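Local coordinates for cytoplasmic export protein 1 (Saccharomyces cerevisiae, PDB 3VWA), which takes part in nuclear tRNA export, possibly collecting tRNA from export receptors at the nuclear pore and delivering aminoacylated tRNA to the translation machinery, at residues 38-43 with 72-77; 45-48 with 54-57. All coordinates share one frame; numbering follows the deposited sequence.

Contact 1 (38-43 with 72-77)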
ATOM      1  N   LEU A  38      14.368  -7.362 -14.724  1.00 40.60           N
ATOM      2  CA  LEU A  38      14.361  -7.649 -13.265  1.00 41.86           C
ATOM      3  C   LEU A  38      15.145  -6.580 -12.459  1.00 38.95           C
ATOM      4  O   LEU A  38      16.333  -6.442 -12.677  1.00 37.36           O
ATOM      5  CB  LEU A  38      14.959  -9.027 -12.946  1.00 33.28           C
ATOM      6  CG  LEU A  38      14.901  -9.328 -11.433  1.00 35.62           C
ATOM      7  CD1 LEU A  38      13.526  -9.795 -11.040  1.00 35.26           C
ATOM      8  CD2 LEU A  38      15.900 -10.407 -11.029  1.00 31.03           C
ATOM      9  N   PRO A  39      14.479  -5.854 -11.518  1.00 37.52           N
ATOM     10  CA  PRO A  39      15.153  -4.889 -10.628  1.00 34.04           C
ATOM     11  C   PRO A  39      16.274  -5.520  -9.822  1.00 32.44           C
ATOM     12  O   PRO A  39      16.086  -6.554  -9.221  1.00 30.18           O
ATOM     13  CB  PRO A  39      14.036  -4.462  -9.666  1.00 33.31           C
ATOM     14  CG  PRO A  39      12.770  -4.671 -10.444  1.00 35.13           C
ATOM     15  CD  PRO A  39      13.042  -5.960 -11.187  1.00 36.12           C
ATOM     16  N   VAL A  40      17.446  -4.896  -9.815  1.00 35.38           N
ATOM     17  CA  VAL A  40      18.588  -5.459  -9.107  1.00 31.22           C
ATOM     18  C   VAL A  40      19.296  -4.352  -8.364  1.00 28.07           C
ATOM     19  O   VAL A  40      19.048  -3.176  -8.570  1.00 28.46           O
ATOM     20  CB  VAL A  40      19.604  -6.097 -10.092  1.00 33.44           C
ATOM     21  CG1 VAL A  40      18.966  -7.225 -10.916  1.00 33.12           C
ATOM     22  CG2 VAL A  40      20.191  -5.026 -11.028  1.00 31.90           C
ATOM     23  N   THR A  41      20.201  -4.733  -7.498  1.00 27.59           N
ATOM     24  CA  THR A  41      21.046  -3.743  -6.845  1.00 27.31           C
ATOM     25  C   THR A  41      22.456  -4.088  -7.219  1.00 29.62           C
ATOM     26  O   THR A  41      22.859  -5.237  -7.126  1.00 35.25           O
ATOM     27  CB  THR A  41      20.894  -3.808  -5.312  1.00 28.47           C
ATOM     28  OG1 THR A  41      19.633  -3.237  -5.010  1.00 30.80           O
ATOM     29  CG2 THR A  41      21.983  -2.992  -4.589  1.00 26.44           C
ATOM     30  N   VAL A  42      23.198  -3.073  -7.624  1.00 30.19           N
ATOM     31  CA  VAL A  42      24.562  -3.193  -8.054  1.00 28.28           C
ATOM     32  C   VAL A  42      25.492  -2.534  -7.010  1.00 29.01           C
ATOM     33  O   VAL A  42      25.413  -1.310  -6.730  1.00 30.36           O
ATOM     34  CB  VAL A  42      24.709  -2.508  -9.443  1.00 31.15           C
ATOM     35  CG1 VAL A  42      26.177  -2.373  -9.815  1.00 32.08           C
ATOM     36  CG2 VAL A  42      23.889  -3.252 -10.523  1.00 27.45           C
ATOM     37  N   PHE A  43      26.358  -3.344  -6.411  1.00 28.64           N
ATOM     38  CA  PHE A  43      27.378  -2.824  -5.518  1.00 29.36           C
ATOM     39  C   PHE A  43      28.692  -2.638  -6.298  1.00 32.44           C
ATOM     40  O   PHE A  43      29.276  -3.593  -6.863  1.00 27.35           O
ATOM     41  CB  PHE A  43      27.610  -3.757  -4.332  1.00 28.87           C
ATOM     42  CG  PHE A  43      26.470  -3.795  -3.359  1.00 30.44           C
ATOM     43  CD1 PHE A  43      26.386  -2.853  -2.301  1.00 28.53           C
ATOM     44  CD2 PHE A  43      25.504  -4.812  -3.437  1.00 24.34           C
ATOM     45  CE1 PHE A  43      25.327  -2.952  -1.377  1.00 28.07           C
ATOM     46  CE2 PHE A  43      24.465  -4.869  -2.525  1.00 26.46           C
ATOM     47  CZ  PHE A  43      24.390  -3.951  -1.496  1.00 24.10           C
ATOM     48  N   THR A  72      20.948 -11.918  -1.979  1.00 32.94           N
ATOM     49  CA  THR A  72      21.004 -13.113  -2.871  1.00 29.98           C
ATOM     50  C   THR A  72      21.767 -12.649  -4.115  1.00 31.93           C
ATOM     51  O   THR A  72      21.282 -11.757  -4.848  1.00 24.84           O
ATOM     52  CB  THR A  72      19.573 -13.649  -3.195  1.00 30.24           C
ATOM     53  OG1 THR A  72      18.982 -14.211  -2.009  1.00 31.89           O
ATOM     54  CG2 THR A  72      19.593 -14.794  -4.290  1.00 31.79           C
ATOM     55  N   VAL A  73      22.969 -13.199  -4.330  1.00 30.93           N
ATOM     56  CA  VAL A  73      23.823 -12.632  -5.350  1.00 34.04           C
ATOM     57  C   VAL A  73      23.429 -13.203  -6.707  1.00 36.21           C
ATOM     58  O   VAL A  73      23.078 -14.362  -6.804  1.00 37.34           O
ATOM     59  CB  VAL A  73      25.331 -12.805  -5.046  1.00 40.39           C
ATOM     60  CG1 VAL A  73      25.746 -11.991  -3.807  1.00 33.83           C
ATOM     61  CG2 VAL A  73      25.707 -14.275  -4.890  1.00 43.06           C
ATOM     62  N   LEU A  74      23.429 -12.367  -7.739  1.00 37.50           N
ATOM     63  CA  LEU A  74      23.057 -12.817  -9.093  1.00 36.44           C
ATOM     64  C   LEU A  74      24.297 -13.046  -9.926  1.00 34.74           C
ATOM     65  O   LEU A  74      24.431 -14.086 -10.574  1.00 38.43           O
ATOM     66  CB  LEU A  74      22.097 -11.838  -9.774  1.00 34.89           C
ATOM     67  CG  LEU A  74      20.560 -11.917  -9.634  1.00 38.13           C
ATOM     68  CD1 LEU A  74      20.056 -12.936  -8.620  1.00 39.37           C
ATOM     69  CD2 LEU A  74      20.042 -10.539  -9.275  1.00 33.48           C
ATOM     70  N   GLU A  75      25.230 -12.102  -9.882  1.00 34.75           N
ATOM     71  CA  GLU A  75      26.452 -12.247 -10.648  1.00 34.31           C
ATOM     72  C   GLU A  75      27.559 -11.357 -10.087  1.00 33.96           C
ATOM     73  O   GLU A  75      27.251 -10.342  -9.494  1.00 36.90           O
ATOM     74  CB  GLU A  75      26.169 -11.849 -12.110  1.00 35.85           C
ATOM     75  CG  GLU A  75      27.088 -12.555 -13.109  1.00 41.99           C
ATOM     76  CD  GLU A  75      26.840 -12.157 -14.554  1.00 41.81           C
ATOM     77  OE1 GLU A  75      27.689 -12.525 -15.381  1.00 45.43           O
ATOM     78  OE2 GLU A  75      25.829 -11.465 -14.856  1.00 42.13           O
ATOM     79  N   THR A  76      28.830 -11.730 -10.296  1.00 32.31           N
ATOM     80  CA  THR A  76      29.983 -10.900  -9.939  1.00 33.67           C
ATOM     81  C   THR A  76      30.908 -10.592 -11.137  1.00 39.07           C
ATOM     82  O   THR A  76      30.936 -11.375 -12.127  1.00 37.69           O
ATOM     83  CB  THR A  76      30.804 -11.505  -8.796  1.00 32.83           C
ATOM     84  OG1 THR A  76      31.445 -12.713  -9.241  1.00 38.21           O
ATOM     85  CG2 THR A  76      29.930 -11.802  -7.596  1.00 30.48           C
ATOM     86  N   PHE A  77      31.631  -9.457 -11.034  1.00 39.18           N
ATOM     87  CA  PHE A  77      32.625  -8.973 -12.035  1.00 41.32           C
ATOM     88  C   PHE A  77      33.843  -8.407 -11.314  1.00 41.79           C
ATOM     89  O   PHE A  77      33.675  -7.568 -10.439  1.00 38.38           O
ATOM     90  CB  PHE A  77      32.034  -7.842 -12.864  1.00 39.27           C
ATOM     91  CG  PHE A  77      30.740  -8.197 -13.500  1.00 43.05           C
ATOM     92  CD1 PHE A  77      30.709  -8.782 -14.775  1.00 45.45           C
ATOM     93  CD2 PHE A  77      29.545  -8.013 -12.805  1.00 42.92           C
ATOM     94  CE1 PHE A  77      29.486  -9.142 -15.336  1.00 49.74           C
ATOM     95  CE2 PHE A  77      28.339  -8.374 -13.359  1.00 41.93           C
ATOM     96  CZ  PHE A  77      28.305  -8.924 -14.624  1.00 48.22           C
TER
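L74 reaches across the sheet to L38 and V40 with a single methyl, CD2, and the whole contact is apolar. No hydrogen bond joins 38-43 to 72-77, because strand 85-89 runs between them and pairs antiparallel with each. The nearest backbones, at V40 and L74, have their CA atoms 8.6 Å apart, so side chains must do the bridging. CD2 of L74 lies 3.9 Å from CG1 of V40, the two side chains crossing obliquely. The second touch is looser, with CD2 of L38 at 4.5 Å from the same L74 CD2. V40 offers CG1 because that methyl stands anti to its carbonyl carbon (chi1 -60°). V40 also packs on V87 of the middle strand, making the patch continuous across three strands, although only 78 Å² is buried between the two segments.

The backbone of 72-77 is irregular at this very point. L74 and E75 both face V87 in a classic beta bulge, and L74 has the near-helical psi (-46°) usual for the first bulge residue. The extra residue resets the alternation of side chains: V73 and T76 both pack on helix 52-64, while E75 is turned to the N-terminal residues, where its OE2 is hydrogen-bonded to Y13 OH. On strand 39-45 the alternation is regular, and T41 and F43 take the face opposite V40, F43 stacking on F147.

With the middle strand antiparallel to both, 39-43 and 73-77 run parallel to each other as next-but-one neighbours. That strand order, with helix 52-64 as the connection between them, matches the third, fifth and fourth strands of the N-lobe sheet of a protein-kinase fold, here in the kinase-like domain of the protein.

Contact 2 (45-48 with 54-57); sequences AKRS and LILN
A small, mostly apolar contact closes the turn where strand 39-45 gives way to helix 52-64, with I55 on the helix packing back against A45 at the strand's end. Both methyl-bearing ends of I55 meet the same atom: CG2 is 3.5 Å and CD1 3.7 Å from A45 CB, a close fit. W26 of the neighbouring strand touches both residues, extending this buried patch onto the sheet. As judged from the strand order, this is probably the link from the third strand to the counterpart of kinase helix C, and here the chain leaves the strand through an inverse gamma turn centred on K46, with a weak hydrogen bond from R47 N to A45 O. Beyond the turn, R47 returns to the helix as an extended arm, CG anti to its N (chi1 -158°). The arm passes CG2 of I55 at 4.4 Å from its CD. Its guanidinium then lies with one face under L56, whose CD1 sits 3.7 Å above the plane, displaced toward the rim on the NH2 side, and the two side chains cross at about a right angle. Polar partners limit the rotation of that flat group: NH2 forms a salt bridge with E52 in the first turn of the helix, while NH1 is hydrogen-bonded to T84 OG1 and D78 O, tying the arm to the loop before strand 85-89.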
ATOM      1  N   ALA A  45      32.489  -1.551  -6.169  1.00 34.70           N
ATOM      2  CA  ALA A  45      33.665  -1.448  -5.301  1.00 36.19           C
ATOM      3  C   ALA A  45      34.455  -0.193  -5.557  1.00 41.68           C
ATOM      4  O   ALA A  45      34.715   0.196  -6.720  1.00 39.54           O
ATOM      5  CB  ALA A  45      34.594  -2.630  -5.497  1.00 33.89           C
ATOM      6  N   LYS A  46      34.862   0.419  -4.456  1.00 43.18           N
ATOM      7  CA  LYS A  46      35.780   1.534  -4.506  1.00 45.37           C
ATOM      8  C   LYS A  46      37.154   0.903  -4.467  1.00 40.06           C
ATOM      9  O   LYS A  46      37.860   0.989  -3.464  1.00 39.83           O
ATOM     10  CB  LYS A  46      35.555   2.428  -3.300  1.00 43.82           C
ATOM     11  CG  LYS A  46      34.335   3.326  -3.420  1.00 44.95           C
ATOM     12  CD  LYS A  46      34.525   4.413  -2.372  1.00 46.24           C
ATOM     13  CE  LYS A  46      33.255   5.198  -2.140  1.00 48.89           C
ATOM     14  NZ  LYS A  46      33.327   5.816  -0.780  1.00 45.37           N
ATOM     15  N   ARG A  47      37.504   0.227  -5.559  1.00 39.77           N
ATOM     16  CA  ARG A  47      38.690  -0.615  -5.579  1.00 39.28           C
ATOM     17  C   ARG A  47      39.974   0.201  -5.635  1.00 41.22           C
ATOM     18  O   ARG A  47      40.105   1.128  -6.422  1.00 46.42           O
ATOM     19  CB  ARG A  47      38.644  -1.604  -6.736  1.00 35.97           C
ATOM     20  CG  ARG A  47      39.538  -2.831  -6.506  1.00 35.52           C
ATOM     21  CD  ARG A  47      39.192  -3.821  -7.605  1.00 32.52           C
ATOM     22  NE  ARG A  47      40.231  -4.805  -7.885  1.00 32.67           N
ATOM     23  CZ  ARG A  47      40.090  -5.735  -8.829  1.00 33.69           C
ATOM     24  NH1 ARG A  47      38.951  -5.828  -9.528  1.00 31.02           N
ATOM     25  NH2 ARG A  47      41.064  -6.572  -9.077  1.00 30.94           N
ATOM     26  N   SER A  48      40.915  -0.150  -4.788  1.00 46.70           N
ATOM     27  CA  SER A  48      42.170   0.571  -4.731  1.00 48.46           C
ATOM     28  C   SER A  48      43.199  -0.434  -4.270  1.00 49.43           C
ATOM     29  O   SER A  48      42.833  -1.551  -3.852  1.00 46.67           O
ATOM     30  CB  SER A  48      42.067   1.826  -3.817  1.00 48.69           C
ATOM     31  OG  SER A  48      42.350   1.543  -2.461  1.00 51.39           O
ATOM     32  N   LEU A  54      40.348  -7.077   0.408  1.00 37.66           N
ATOM     33  CA  LEU A  54      39.029  -7.041   1.041  1.00 39.29           C
ATOM     34  C   LEU A  54      37.934  -7.180  -0.046  1.00 34.59           C
ATOM     35  O   LEU A  54      37.057  -8.049   0.044  1.00 33.10           O
ATOM     36  CB  LEU A  54      38.913  -5.709   1.807  1.00 35.95           C
ATOM     37  CG  LEU A  54      39.322  -5.667   3.302  1.00 40.88           C
ATOM     38  CD1 LEU A  54      40.139  -6.847   3.820  1.00 47.59           C
ATOM     39  CD2 LEU A  54      39.969  -4.365   3.696  1.00 40.62           C
ATOM     40  N   ILE A  55      38.052  -6.343  -1.080  1.00 31.36           N
ATOM     41  CA  ILE A  55      37.166  -6.336  -2.239  1.00 35.94           C
ATOM     42  C   ILE A  55      37.094  -7.689  -2.945  1.00 35.33           C
ATOM     43  O   ILE A  55      35.996  -8.143  -3.254  1.00 38.28           O
ATOM     44  CB  ILE A  55      37.553  -5.283  -3.290  1.00 35.21           C
ATOM     45  CG1 ILE A  55      37.621  -3.874  -2.696  1.00 36.55           C
ATOM     46  CG2 ILE A  55      36.563  -5.350  -4.444  1.00 32.39           C
ATOM     47  CD1 ILE A  55      36.258  -3.290  -2.301  1.00 35.39           C
ATOM     48  N   LEU A  56      38.249  -8.319  -3.161  1.00 36.65           N
ATOM     49  CA  LEU A  56      38.358  -9.652  -3.838  1.00 40.42           C
ATOM     50  C   LEU A  56      37.797 -10.821  -3.010  1.00 36.30           C
ATOM     51  O   LEU A  56      37.156 -11.723  -3.537  1.00 32.75           O
ATOM     52  CB  LEU A  56      39.834  -9.941  -4.228  1.00 37.65           C
ATOM     53  CG  LEU A  56      40.413  -9.510  -5.604  1.00 38.65           C
ATOM     54  CD1 LEU A  56      39.439  -8.742  -6.514  1.00 34.30           C
ATOM     55  CD2 LEU A  56      41.752  -8.787  -5.440  1.00 33.25           C
ATOM     56  N   ASN A  57      38.042 -10.801  -1.702  1.00 36.94           N
ATOM     57  CA  ASN A  57      37.439 -11.816  -0.836  1.00 33.63           C
ATOM     58  C   ASN A  57      35.914 -11.675  -0.873  1.00 35.52           C
ATOM     59  O   ASN A  57      35.201 -12.686  -1.050  1.00 38.04           O
ATOM     60  CB  ASN A  57      38.003 -11.731   0.592  1.00 36.39           C
ATOM     61  CG  ASN A  57      37.478 -12.837   1.497  1.00 37.12           C
ATOM     62  OD1 ASN A  57      37.615 -14.020   1.196  1.00 35.60           O
ATOM     63  ND2 ASN A  57      36.860 -12.451   2.604  1.00 35.65           N
TER

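Overall arrangement
The two contacts lie about 16 Å apart, centre to centre, in the N-terminal lobe of the kinase-like domain, before the long run of helices that includes the HEAT repeats. They follow one piece of chain: strand 39-45 contributes 38-43 to contact 1 and ends in contact 2, helix 52-64 carries the other half of contact 2, and strand 73-77 brings the chain back to contact 1. Contact 2 therefore falls wholly within the span that contact 1 closes. One joins strands within the antiparallel sheet of the lobe; the other packs the start of helix 52-64 against the end of strand 39-45. Together they span the strand-helix-strand unit of this lobe.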